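Local coordinates for uncharacterized conserved protein (Methanococcus maripaludis S2, PDB 3C2Q) that catalyses the conversion of L-ornithine to L-proline with release of ammonia, using NAD+ as its cofactor, at residues A114-I119 / L331-K336; I164-A169 / M272-V277; I278-L283 / T325-F330; H285-G290 / M313-S318; T310-M313 / Q319-G322. One frame throughout, in Å; residues are numbered along the deposited sequence.

Contact 1: A114-I119 / L331-K336; sequences AIIKRI and LVLLLK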
# COMPACT_ATOMS: atom_id res chain seq x y z
N ALA B 114 -15.26 -6.61 -15.53
CA ALA B 114 -16.53 -7.09 -14.97
C ALA B 114 -17.20 -6.06 -14.07
O ALA B 114 -18.39 -5.77 -14.18
CB ALA B 114 -16.31 -8.39 -14.19
N ILE B 115 -16.43 -5.51 -13.13
CA ILE B 115 -17.02 -4.57 -12.18
C ILE B 115 -17.34 -3.21 -12.83
O ILE B 115 -18.37 -2.55 -12.50
CB ILE B 115 -16.22 -4.46 -10.86
CG1 ILE B 115 -17.16 -4.03 -9.71
CG2 ILE B 115 -15.11 -3.43 -10.96
CD1 ILE B 115 -18.28 -5.03 -9.36
N ILE B 116 -16.52 -2.81 -13.79
CA ILE B 116 -16.81 -1.58 -14.55
C ILE B 116 -18.14 -1.73 -15.32
O ILE B 116 -18.97 -0.82 -15.34
CB ILE B 116 -15.66 -1.22 -15.50
CG1 ILE B 116 -14.43 -0.73 -14.68
CG2 ILE B 116 -16.06 -0.10 -16.48
CD1 ILE B 116 -13.16 -0.68 -15.47
N LYS B 117 -18.31 -2.88 -15.97
CA LYS B 117 -19.57 -3.17 -16.69
C LYS B 117 -20.78 -3.09 -15.76
O LYS B 117 -21.78 -2.41 -16.07
CB LYS B 117 -19.45 -4.55 -17.36
CG LYS B 117 -20.71 -5.02 -18.09
CD LYS B 117 -20.44 -6.26 -18.93
CE LYS B 117 -21.81 -6.82 -19.42
NZ LYS B 117 -21.69 -7.44 -20.76
N ARG B 118 -20.69 -3.77 -14.61
CA ARG B 118 -21.74 -3.76 -13.59
C ARG B 118 -22.08 -2.38 -13.03
O ARG B 118 -23.27 -2.06 -12.85
CB ARG B 118 -21.36 -4.66 -12.43
CG ARG B 118 -22.05 -5.99 -12.42
CD ARG B 118 -21.15 -7.16 -12.74
NE ARG B 118 -20.52 -7.81 -11.59
CZ ARG B 118 -20.86 -7.70 -10.30
NH1 ARG B 118 -21.87 -6.95 -9.93
NH2 ARG B 118 -20.16 -8.36 -9.37
N ILE B 119 -21.05 -1.59 -12.70
CA ILE B 119 -21.25 -0.20 -12.23
C ILE B 119 -21.92 0.65 -13.31
O ILE B 119 -22.83 1.44 -13.00
CB ILE B 119 -19.91 0.48 -11.77
CG1 ILE B 119 -19.39 -0.19 -10.47
CG2 ILE B 119 -20.06 1.99 -11.61
CD1 ILE B 119 -17.88 0.03 -10.26
N LEU B 331 -12.01 5.77 -14.76
CA LEU B 331 -12.97 6.76 -15.28
C LEU B 331 -13.05 6.75 -16.81
O LEU B 331 -14.14 6.89 -17.37
CB LEU B 331 -12.71 8.19 -14.75
CG LEU B 331 -13.03 8.37 -13.25
CD1 LEU B 331 -12.47 9.70 -12.74
CD2 LEU B 331 -14.54 8.28 -12.97
N VAL B 332 -11.91 6.57 -17.46
CA VAL B 332 -11.87 6.55 -18.96
C VAL B 332 -12.63 5.34 -19.49
O VAL B 332 -13.50 5.45 -20.40
CB VAL B 332 -10.39 6.62 -19.48
CG1 VAL B 332 -10.33 6.40 -21.01
CG2 VAL B 332 -9.78 8.01 -19.13
N LEU B 333 -12.37 4.18 -18.89
CA LEU B 333 -13.08 2.95 -19.25
C LEU B 333 -14.57 2.98 -18.89
O LEU B 333 -15.41 2.49 -19.68
CB LEU B 333 -12.40 1.74 -18.60
CG LEU B 333 -11.00 1.40 -19.12
CD1 LEU B 333 -10.38 0.23 -18.31
CD2 LEU B 333 -11.05 1.08 -20.65
N LEU B 334 -14.90 3.50 -17.71
CA LEU B 334 -16.29 3.63 -17.30
C LEU B 334 -17.10 4.47 -18.31
O LEU B 334 -18.18 4.07 -18.72
CB LEU B 334 -16.39 4.25 -15.91
CG LEU B 334 -17.77 4.35 -15.25
CD1 LEU B 334 -18.52 3.02 -15.29
CD2 LEU B 334 -17.60 4.92 -13.80
N LEU B 335 -16.57 5.63 -18.68
CA LEU B 335 -17.23 6.48 -19.68
C LEU B 335 -17.49 5.70 -21.00
O LEU B 335 -18.60 5.76 -21.56
CB LEU B 335 -16.41 7.74 -19.94
CG LEU B 335 -17.02 8.68 -21.01
CD1 LEU B 335 -18.40 9.18 -20.58
CD2 LEU B 335 -16.07 9.82 -21.33
N LYS B 336 -16.48 4.98 -21.49
CA LYS B 336 -16.67 4.20 -22.73
C LYS B 336 -17.83 3.22 -22.58
O LYS B 336 -18.62 3.05 -23.51
CB LYS B 336 -15.40 3.47 -23.13
CG LYS B 336 -14.28 4.38 -23.55
CD LYS B 336 -13.07 3.54 -24.01
CE LYS B 336 -11.75 4.29 -23.88
NZ LYS B 336 -11.68 5.48 -24.78

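Contact 2: I164-A169 / M272-V277; sequences IQAILA and MDKKMV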
# COMPACT_ATOMS: atom_id res chain seq x y z
N ILE B 164 -24.81 12.62 -13.16
CA ILE B 164 -24.34 13.09 -11.87
C ILE B 164 -25.27 14.16 -11.30
O ILE B 164 -25.39 15.20 -11.91
CB ILE B 164 -22.89 13.70 -12.00
CG1 ILE B 164 -21.92 12.73 -12.71
CG2 ILE B 164 -22.38 14.15 -10.64
CD1 ILE B 164 -21.96 11.33 -12.20
N GLN B 165 -25.86 13.93 -10.12
CA GLN B 165 -26.76 14.92 -9.50
C GLN B 165 -26.13 15.76 -8.38
O GLN B 165 -26.73 16.73 -7.89
CB GLN B 165 -28.05 14.23 -9.03
CG GLN B 165 -29.02 13.84 -10.17
CD GLN B 165 -28.45 12.84 -11.18
OE1 GLN B 165 -28.11 11.71 -10.83
NE2 GLN B 165 -28.33 13.26 -12.44
N ALA B 166 -24.91 15.42 -7.97
CA ALA B 166 -24.21 16.21 -6.98
C ALA B 166 -22.74 15.85 -6.99
O ALA B 166 -22.40 14.70 -7.28
CB ALA B 166 -24.81 16.00 -5.54
N ILE B 167 -21.91 16.82 -6.63
CA ILE B 167 -20.45 16.59 -6.41
C ILE B 167 -20.01 17.16 -5.08
O ILE B 167 -20.23 18.34 -4.79
CB ILE B 167 -19.56 17.19 -7.54
CG1 ILE B 167 -19.85 16.48 -8.88
CG2 ILE B 167 -18.04 17.06 -7.16
CD1 ILE B 167 -18.94 16.90 -10.03
N LEU B 168 -19.40 16.32 -4.24
CA LEU B 168 -18.83 16.75 -2.99
C LEU B 168 -17.32 16.62 -3.12
O LEU B 168 -16.84 15.57 -3.53
CB LEU B 168 -19.34 15.86 -1.86
CG LEU B 168 -20.85 15.67 -1.80
CD1 LEU B 168 -21.20 14.81 -0.59
CD2 LEU B 168 -21.55 17.02 -1.72
N ALA B 169 -16.58 17.67 -2.80
CA ALA B 169 -15.13 17.65 -3.02
C ALA B 169 -14.55 18.76 -2.18
O ALA B 169 -15.25 19.28 -1.29
CB ALA B 169 -14.82 17.82 -4.53
N MSE B 272 -28.11 12.31 1.34
CA MSE B 272 -28.98 11.37 2.04
C MSE B 272 -30.18 10.90 1.20
O MSE B 272 -30.81 9.90 1.54
CB MSE B 272 -29.39 11.90 3.41
CG MSE B 272 -30.42 12.99 3.34
SE MSE B 272 -30.68 13.92 5.05
CE MSE B 272 -32.15 15.00 4.35
N ASP B 273 -30.48 11.60 0.10
CA ASP B 273 -31.57 11.20 -0.78
C ASP B 273 -31.12 10.53 -2.11
O ASP B 273 -31.94 10.24 -2.99
CB ASP B 273 -32.49 12.39 -1.06
CG ASP B 273 -31.77 13.53 -1.80
OD1 ASP B 273 -30.52 13.55 -1.89
OD2 ASP B 273 -32.49 14.44 -2.30
N LYS B 274 -29.81 10.31 -2.26
CA LYS B 274 -29.28 9.72 -3.48
C LYS B 274 -29.52 8.21 -3.53
O LYS B 274 -29.65 7.55 -2.49
CB LYS B 274 -27.76 10.03 -3.59
CG LYS B 274 -27.46 11.53 -3.62
CD LYS B 274 -27.99 12.15 -4.94
CE LYS B 274 -27.80 13.68 -4.98
NZ LYS B 274 -28.86 14.37 -4.19
N LYS B 275 -29.56 7.65 -4.73
CA LYS B 275 -29.60 6.18 -4.89
C LYS B 275 -28.21 5.52 -4.87
O LYS B 275 -28.08 4.35 -4.54
CB LYS B 275 -30.30 5.81 -6.20
CG LYS B 275 -31.80 6.12 -6.20
CD LYS B 275 -32.57 5.15 -5.34
CE LYS B 275 -33.16 4.03 -6.20
NZ LYS B 275 -34.58 4.33 -6.65
N MSE B 276 -27.19 6.28 -5.24
CA MSE B 276 -25.81 5.76 -5.31
C MSE B 276 -24.80 6.86 -5.04
O MSE B 276 -24.99 8.01 -5.46
CB MSE B 276 -25.53 5.15 -6.69
CG MSE B 276 -24.09 4.59 -6.88
SE MSE B 276 -23.98 3.80 -8.71
CE MSE B 276 -23.05 2.13 -8.37
N VAL B 277 -23.71 6.50 -4.36
CA VAL B 277 -22.63 7.44 -4.12
C VAL B 277 -21.35 6.76 -4.60
O VAL B 277 -21.08 5.62 -4.21
CB VAL B 277 -22.48 7.83 -2.66
CG1 VAL B 277 -21.20 8.72 -2.48
CG2 VAL B 277 -23.75 8.58 -2.17

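Contact 3: I278-L283 / T325-F330; sequences IMLSTL and TDVGVF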
# COMPACT_ATOMS: atom_id res chain seq x y z
N ILE B 278 -20.63 7.40 -5.50
CA ILE B 278 -19.36 6.87 -5.99
C ILE B 278 -18.23 7.75 -5.47
O ILE B 278 -18.21 8.96 -5.74
CB ILE B 278 -19.29 6.81 -7.53
CG1 ILE B 278 -20.43 5.96 -8.09
CG2 ILE B 278 -17.91 6.21 -7.95
CD1 ILE B 278 -20.53 5.91 -9.61
N MSE B 279 -17.31 7.15 -4.72
CA MSE B 279 -16.23 7.90 -4.08
C MSE B 279 -14.97 7.63 -4.87
O MSE B 279 -14.65 6.46 -5.10
CB MSE B 279 -16.03 7.39 -2.65
CG MSE B 279 -17.25 7.60 -1.77
SE MSE B 279 -17.21 6.27 -0.32
CE MSE B 279 -18.79 7.04 0.62
N LEU B 280 -14.28 8.70 -5.31
CA LEU B 280 -13.16 8.55 -6.25
C LEU B 280 -11.87 9.16 -5.68
O LEU B 280 -11.73 10.38 -5.62
CB LEU B 280 -13.47 9.25 -7.59
CG LEU B 280 -14.74 8.81 -8.36
CD1 LEU B 280 -15.12 9.78 -9.50
CD2 LEU B 280 -14.45 7.41 -8.90
N SER B 281 -10.95 8.30 -5.23
CA SER B 281 -9.62 8.75 -4.82
C SER B 281 -9.60 9.88 -3.77
O SER B 281 -8.98 10.94 -3.97
CB SER B 281 -8.83 9.19 -6.06
OG SER B 281 -7.46 9.15 -5.75
N THR B 282 -10.26 9.65 -2.63
CA THR B 282 -10.22 10.62 -1.56
C THR B 282 -10.54 9.92 -0.26
O THR B 282 -11.65 9.47 -0.05
CB THR B 282 -11.17 11.85 -1.78
OG1 THR B 282 -11.19 12.62 -0.57
CG2 THR B 282 -12.59 11.45 -2.20
N LEU B 283 -9.54 9.79 0.59
CA LEU B 283 -9.74 9.21 1.91
C LEU B 283 -10.64 10.11 2.75
O LEU B 283 -11.61 9.64 3.32
CB LEU B 283 -8.39 9.05 2.61
CG LEU B 283 -8.46 8.49 4.04
CD1 LEU B 283 -9.26 7.23 4.10
CD2 LEU B 283 -7.00 8.23 4.47
N THR B 325 -8.14 0.28 -7.74
CA THR B 325 -7.72 0.42 -9.13
C THR B 325 -7.23 1.84 -9.36
O THR B 325 -7.28 2.68 -8.47
CB THR B 325 -8.89 0.09 -10.11
OG1 THR B 325 -8.40 0.04 -11.46
CG2 THR B 325 -9.97 1.15 -10.04
N ASP B 326 -6.75 2.11 -10.58
CA ASP B 326 -6.27 3.43 -10.95
C ASP B 326 -7.51 4.24 -11.34
O ASP B 326 -8.21 3.89 -12.28
CB ASP B 326 -5.31 3.25 -12.13
CG ASP B 326 -4.69 4.56 -12.59
OD1 ASP B 326 -5.38 5.59 -12.67
OD2 ASP B 326 -3.51 4.54 -12.95
N VAL B 327 -7.77 5.33 -10.62
CA VAL B 327 -8.99 6.08 -10.83
C VAL B 327 -9.06 6.71 -12.24
O VAL B 327 -10.14 6.78 -12.83
CB VAL B 327 -9.24 7.17 -9.72
CG1 VAL B 327 -8.27 8.36 -9.86
CG2 VAL B 327 -10.68 7.68 -9.77
N GLY B 328 -7.91 7.18 -12.75
CA GLY B 328 -7.87 7.85 -14.04
C GLY B 328 -8.20 6.90 -15.19
O GLY B 328 -8.97 7.24 -16.06
N VAL B 329 -7.65 5.69 -15.16
CA VAL B 329 -7.98 4.67 -16.16
C VAL B 329 -9.40 4.16 -15.97
O VAL B 329 -10.16 4.03 -16.93
CB VAL B 329 -6.96 3.50 -16.14
CG1 VAL B 329 -7.22 2.57 -17.36
CG2 VAL B 329 -5.52 4.07 -16.20
N PHE B 330 -9.77 3.86 -14.72
CA PHE B 330 -11.13 3.49 -14.39
C PHE B 330 -12.17 4.46 -14.98
O PHE B 330 -13.14 4.00 -15.60
CB PHE B 330 -11.26 3.40 -12.85
CG PHE B 330 -12.69 3.20 -12.38
CD1 PHE B 330 -13.24 1.92 -12.28
CD2 PHE B 330 -13.47 4.29 -12.03
CE1 PHE B 330 -14.58 1.74 -11.84
CE2 PHE B 330 -14.81 4.12 -11.60
CZ PHE B 330 -15.35 2.85 -11.51

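Contact 4: H285-G290 / M313-S318; sequences HSVATG and MDRGTS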
# COMPACT_ATOMS: atom_id res chain seq x y z
N HIS B 285 -12.82 12.60 2.07
CA HIS B 285 -14.21 12.70 1.67
C HIS B 285 -14.95 11.39 1.63
O HIS B 285 -16.18 11.38 1.86
CB HIS B 285 -14.38 13.43 0.33
CG HIS B 285 -14.30 14.92 0.44
ND1 HIS B 285 -13.11 15.59 0.55
CD2 HIS B 285 -15.27 15.86 0.42
CE1 HIS B 285 -13.35 16.89 0.63
NE2 HIS B 285 -14.65 17.08 0.54
N SER B 286 -14.28 10.28 1.36
CA SER B 286 -14.94 8.96 1.40
C SER B 286 -15.48 8.70 2.82
O SER B 286 -16.66 8.37 3.02
CB SER B 286 -13.97 7.82 1.02
OG SER B 286 -13.72 7.85 -0.38
N VAL B 287 -14.60 8.85 3.79
CA VAL B 287 -14.95 8.61 5.20
C VAL B 287 -15.96 9.67 5.70
O VAL B 287 -16.93 9.32 6.39
CB VAL B 287 -13.70 8.58 6.10
CG1 VAL B 287 -14.10 8.50 7.60
CG2 VAL B 287 -12.82 7.35 5.72
N ALA B 288 -15.72 10.94 5.36
CA ALA B 288 -16.64 12.01 5.79
C ALA B 288 -18.04 11.72 5.24
O ALA B 288 -19.02 11.85 5.96
CB ALA B 288 -16.16 13.37 5.29
N THR B 289 -18.13 11.32 3.97
CA THR B 289 -19.44 11.07 3.35
C THR B 289 -20.07 9.78 3.85
O THR B 289 -21.26 9.73 4.16
CB THR B 289 -19.35 11.10 1.79
OG1 THR B 289 -18.77 12.36 1.42
CG2 THR B 289 -20.73 11.02 1.18
N GLY B 290 -19.28 8.72 3.95
CA GLY B 290 -19.81 7.48 4.47
C GLY B 290 -20.39 7.66 5.87
O GLY B 290 -21.44 7.06 6.21
N MSE B 313 -14.41 1.14 5.52
CA MSE B 313 -15.23 0.05 6.06
C MSE B 313 -15.02 -0.15 7.56
O MSE B 313 -15.99 -0.40 8.29
CB MSE B 313 -15.01 -1.24 5.29
CG MSE B 313 -15.35 -1.06 3.81
SE MSE B 313 -15.00 -2.74 2.89
CE MSE B 313 -16.67 -3.72 3.36
N ASP B 314 -13.78 0.03 8.01
CA ASP B 314 -13.46 0.00 9.45
C ASP B 314 -14.18 1.09 10.28
O ASP B 314 -14.35 0.93 11.50
CB ASP B 314 -11.95 0.07 9.70
CG ASP B 314 -11.31 -1.31 9.74
OD1 ASP B 314 -12.04 -2.33 9.85
OD2 ASP B 314 -10.07 -1.38 9.69
N ARG B 315 -14.56 2.19 9.64
CA ARG B 315 -15.25 3.28 10.33
C ARG B 315 -16.79 3.24 10.12
O ARG B 315 -17.50 4.26 10.32
CB ARG B 315 -14.63 4.61 9.93
CG ARG B 315 -13.26 4.79 10.57
CD ARG B 315 -12.43 5.76 9.82
NE ARG B 315 -11.16 6.01 10.52
CZ ARG B 315 -10.08 5.23 10.44
NH1 ARG B 315 -10.12 4.14 9.69
NH2 ARG B 315 -8.95 5.57 11.09
N GLY B 316 -17.31 2.09 9.72
CA GLY B 316 -18.76 1.89 9.75
C GLY B 316 -19.47 1.71 8.43
O GLY B 316 -20.57 1.17 8.40
N THR B 317 -18.85 2.18 7.34
CA THR B 317 -19.43 2.10 6.01
C THR B 317 -19.15 0.70 5.43
O THR B 317 -18.46 0.52 4.42
CB THR B 317 -18.94 3.31 5.15
OG1 THR B 317 -19.28 4.52 5.85
CG2 THR B 317 -19.59 3.36 3.74
N SER B 318 -19.75 -0.29 6.06
CA SER B 318 -19.48 -1.69 5.72
C SER B 318 -20.22 -2.13 4.46
O SER B 318 -19.88 -3.18 3.90
CB SER B 318 -19.83 -2.57 6.91
OG SER B 318 -21.22 -2.42 7.21
O HOH W 1 -22.56 4.57 5.80

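Contact 5: T310-M313 / Q319-G322; sequences TKLM and QAIG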
# COMPACT_ATOMS: atom_id res chain seq x y z
N THR B 310 -10.31 0.04 3.11
CA THR B 310 -10.40 -0.66 4.41
C THR B 310 -10.69 0.34 5.56
O THR B 310 -11.45 0.02 6.50
CB THR B 310 -9.10 -1.45 4.69
OG1 THR B 310 -9.00 -2.52 3.73
CG2 THR B 310 -9.17 -2.07 6.07
N LYS B 311 -10.06 1.52 5.52
CA LYS B 311 -10.31 2.57 6.54
C LYS B 311 -11.78 2.96 6.54
O LYS B 311 -12.41 3.15 7.63
CB LYS B 311 -9.46 3.80 6.26
CG LYS B 311 -8.02 3.62 6.77
CD LYS B 311 -7.12 4.73 6.25
CE LYS B 311 -5.71 4.56 6.80
NZ LYS B 311 -4.77 5.26 5.88
N LEU B 312 -12.33 3.09 5.34
CA LEU B 312 -13.73 3.44 5.21
C LEU B 312 -14.64 2.40 5.85
O LEU B 312 -15.54 2.74 6.62
CB LEU B 312 -14.11 3.64 3.73
CG LEU B 312 -15.60 3.75 3.39
CD1 LEU B 312 -16.05 5.15 3.79
CD2 LEU B 312 -15.75 3.57 1.88
N MSE B 313 -14.41 1.14 5.52
CA MSE B 313 -15.23 0.05 6.06
C MSE B 313 -15.02 -0.15 7.56
O MSE B 313 -15.99 -0.40 8.29
CB MSE B 313 -15.01 -1.24 5.29
CG MSE B 313 -15.35 -1.06 3.81
SE MSE B 313 -15.00 -2.74 2.89
CE MSE B 313 -16.67 -3.72 3.36
N GLN B 319 -21.18 -1.35 3.99
CA GLN B 319 -21.87 -1.63 2.71
C GLN B 319 -21.04 -1.27 1.45
O GLN B 319 -21.45 -1.56 0.32
CB GLN B 319 -23.27 -0.96 2.67
CG GLN B 319 -23.31 0.58 2.32
CD GLN B 319 -22.99 1.50 3.54
OE1 GLN B 319 -22.62 1.04 4.64
NE2 GLN B 319 -23.11 2.79 3.32
N ALA B 320 -19.90 -0.61 1.64
CA ALA B 320 -19.11 -0.13 0.51
C ALA B 320 -18.63 -1.28 -0.36
O ALA B 320 -18.21 -2.34 0.13
CB ALA B 320 -17.93 0.70 1.00
N ILE B 321 -18.69 -1.07 -1.67
CA ILE B 321 -18.07 -2.01 -2.62
C ILE B 321 -16.72 -1.39 -2.96
O ILE B 321 -16.68 -0.29 -3.50
CB ILE B 321 -18.95 -2.10 -3.89
CG1 ILE B 321 -20.39 -2.55 -3.52
CG2 ILE B 321 -18.30 -2.99 -4.97
CD1 ILE B 321 -20.45 -3.91 -2.87
N GLY B 322 -15.62 -2.05 -2.65
CA GLY B 322 -14.35 -1.40 -2.92
C GLY B 322 -13.86 -1.81 -4.29
O GLY B 322 -14.00 -2.98 -4.69

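Contact 1: A114-I119 / L331-K336
Ile116 meets helix 327-342 with both of its branches, each turned to a different leucine. The longer branch runs out to CD1, which rests 4.0 Å from Leu333 CB and nearly as close to the same leucine's CD1; the two side chains slant across each other rather than lining up. The other branch, the methyl CG2, lies anti to the backbone N of Ile116 and settles against main chain, 3.8 Å from Leu334 CA. Ile116 thus sits over the backbone between two successive residues of the partner helix.

Leu334 reaches back by the end of its side chain. It does not start out toward helix 112-133, but with CG anti to the backbone N (chi1 -174°) its isobutyl group swings across, and CD1 ends 3.9 Å from the carbonyl oxygen Ile116 O. The same methyl reaches Ile119 CG2 at 4.1 Å, the side chains of Ile119 and Leu334 standing at about a right angle.

The two helices lie on one face of the parallel sheet of a Rossmann fold: helix 112-133 leads into strand 138-142, and helix 327-342 follows strand 321-324. Their local axes come within 9.4 Å and cross at -52°. Met158 of helix 152-160 and Met123 of helix 112-133 also touch Leu334. Leu333 stands at the subunit boundary, packing on Lys336 of the second subunit, and Arg118 NE donates a hydrogen bond to Thr193 O of that subunit.

Contact 2: I164-A169 / M272-V277
Just ahead of Lys274, the residue that crosses to Gln165 and Ala166, comes Asp273, whose carboxylate pairs with the lysine's ammonium. Lys274 NZ and Asp273 OD1 are 3.0 Å apart in a salt bridge; the ammonium comes in on the syn side, 30° out of the carboxylate plane. Lys274 itself is folded, not stretched. Bends at chi2 (-67°) and chi4 (-80°) bring the CE methylene against the other segment and turn NZ back to its own. CE lies 3.8 Å from Ala166 CB and 4.1 Å from Gln165 CB, so one carbon touches two neighbouring residues leading into strand 166-170. NZ has a second acceptor in Thr270 O, near the end of helix 260-271, where the helix dipole would probably favour a positive charge. Strand 138-142 lies between 166-170 and 276-280 in the Rossmann sheet, and its Ala139 packs on both Ala166 and Lys274. From Met276, a selenomethionine, the chain enters strand 276-280; Met276 turns to helix 112-133, and Val277 packs on Val141 of strand 138-142.

Gln165 spends its amide on its own surroundings, OE1 accepting from Ile138 N and NE2 donating to Gly162 O. What bridges the segments is therefore the CE methylene of a lysine, while its ammonium is paired within its own segment and with Thr270 O.

Contact 3: I278-L283 / T325-F330
The Phe330 ring is met obliquely by Leu280, whose CD2 comes to 4.3 Å from Phe330 CE2. Around the same ring stand Ile116 and Ile119 of helix 112-133 and Val302 of the neighbouring strand, an apolar surround. The carboxylate of Asp326 is the other flat group. Its OD1 caps the first turn of helix 327-342 through two weak bonds, 3.0 Å to Gly328 N and 3.4 Å to Val329 N; the first is badly bent (126° at the hydrogen), the second long but straighter. OD2 turns to the second subunit, forming a salt bridge with its Lys112 and a hydrogen bond with its Thr325.

Between these groups Val327 fills the gap from helix to strand. Its CG2 lies 3.9 Å from Leu280 CB and equally close to that leucine's CD2, the two side chains standing roughly at right angles. Its CG1 takes the crowded position between backbone N and carbonyl carbon (chi1 72°), which carries it to 3.9 Å from Ser281 CB. Ser281 has left the strand with left-handed helical backbone angles; its OG bonds to Asp303 OD1, and a bound imidazole, probably from the crystallisation liquor, lies close by. Thr282 then caps helix 283-292, OG1 accepting from His285 N.

Carboxyl ends of parallel strands passing into helix N-termini form the cofactor-binding edge of a Rossmann fold; here Thr282 and Asp326 cap two of those helices. In agreement, Thr282, Asp326, Val327 and Asp303 are inferred from relatives to bind NAD+.

Contact 4: H285-G290 / M313-S318
Two successive beta-alpha-beta units of the Rossmann fold meet where Val287 and Gly290 of helix 283-292 face Arg315 and Thr317, in the turn that leaves helix 306-314. At one end Val287 CG1 touches the aliphatic part of the arginine, 3.9 Å from Arg315 CD. Arg315 is extended from CG to NE, so it slants across the valine and carries its guanidinium onward. There NH2 forms a salt bridge with Glu109 of the third subunit, and NH1 returns to Lys311 O in the last turn of its own helix.

At the other end the approach is much closer. Gly290 has only hydrogens on its CA, and Thr317 OG1 comes in to 3.3 Å from that CA and as near to the carbonyl carbon. Thr317 is the centre of an inverse gamma turn; its chi1 of -56° sets the hydroxyl beside the backbone N, which turns OG1 to Gly290. A water links the two residues, donating to Gly290 O at 2.8 Å and accepting from Thr317 OG1 at 3.3 Å.

One turn back, His285 O receives Thr289 N at 2.9 Å and Thr289 OG1 at 2.8 Å from opposite faces of its plane, holding the threonine hydroxyl against its own helix. Across the contact itself, then, the join combines a carbon contact, a close hydroxyl-to-glycine approach and a bridging water. Glu109 of the third subunit and the helix-end carbonyl Lys311 O would probably stabilise the charge of Arg315, against a nearby Arg248 of the fourth subunit.

Contact 5: T310-M313 / Q319-G322
Ala320, Leu312 and Met313 join the helix of a beta-alpha-beta crossover to the strand that follows it: helix 306-314 returns through a short turn to strand 321-324, the outermost strand of the parallel Rossmann sheet within this chain. Ala320 is the centre. Its CB points at the helix and is met by two side chains from consecutive positions there.

One is Leu312, whose CG stands anti to the backbone N (chi1 169°), sending the isobutyl group toward the sheet; its CD2 meets Ala320 CB at 3.7 Å. The leucine is buried, with Cys301 of the neighbouring strand and Thr317 of the turn also touching it, so it belongs to the layer between helix and sheet.

Met313, a selenomethionine, comes in beside it and from nearer the surface. Its CG lies 4.2 Å from Ala320 CB, and the chain runs straight on from there to SE, with Val106 and Glu105 of the loop before helix 112-133 packed on it. At the selenium it turns, chi3 being 81°, and this bend brings the terminal methyl to the main chain at Ala320. Met313 CE ends 3.8 Å from the carbonyl oxygen Ala320 O.

In the fold
All five contacts belong to the Rossmann domain and lie about its six-stranded parallel sheet. Contact 1 closes the longest loop, pairing the helix before the first strand of this sheet with the one after the last; contacts 2 to 5 are nested within it. Contacts 1 and 3 share helix 327-342, their centres 12 Å apart, and both border the second subunit. On the other face contacts 4 and 5, with centres only 7 Å apart, share helix 306-314 and approach the third subunit. Strand 276-280 links contacts 2 and 3, and its Met279 touches both 4 and 5. Helices thus cover both faces, with the probable NAD+ site at the strand ends near contact 3.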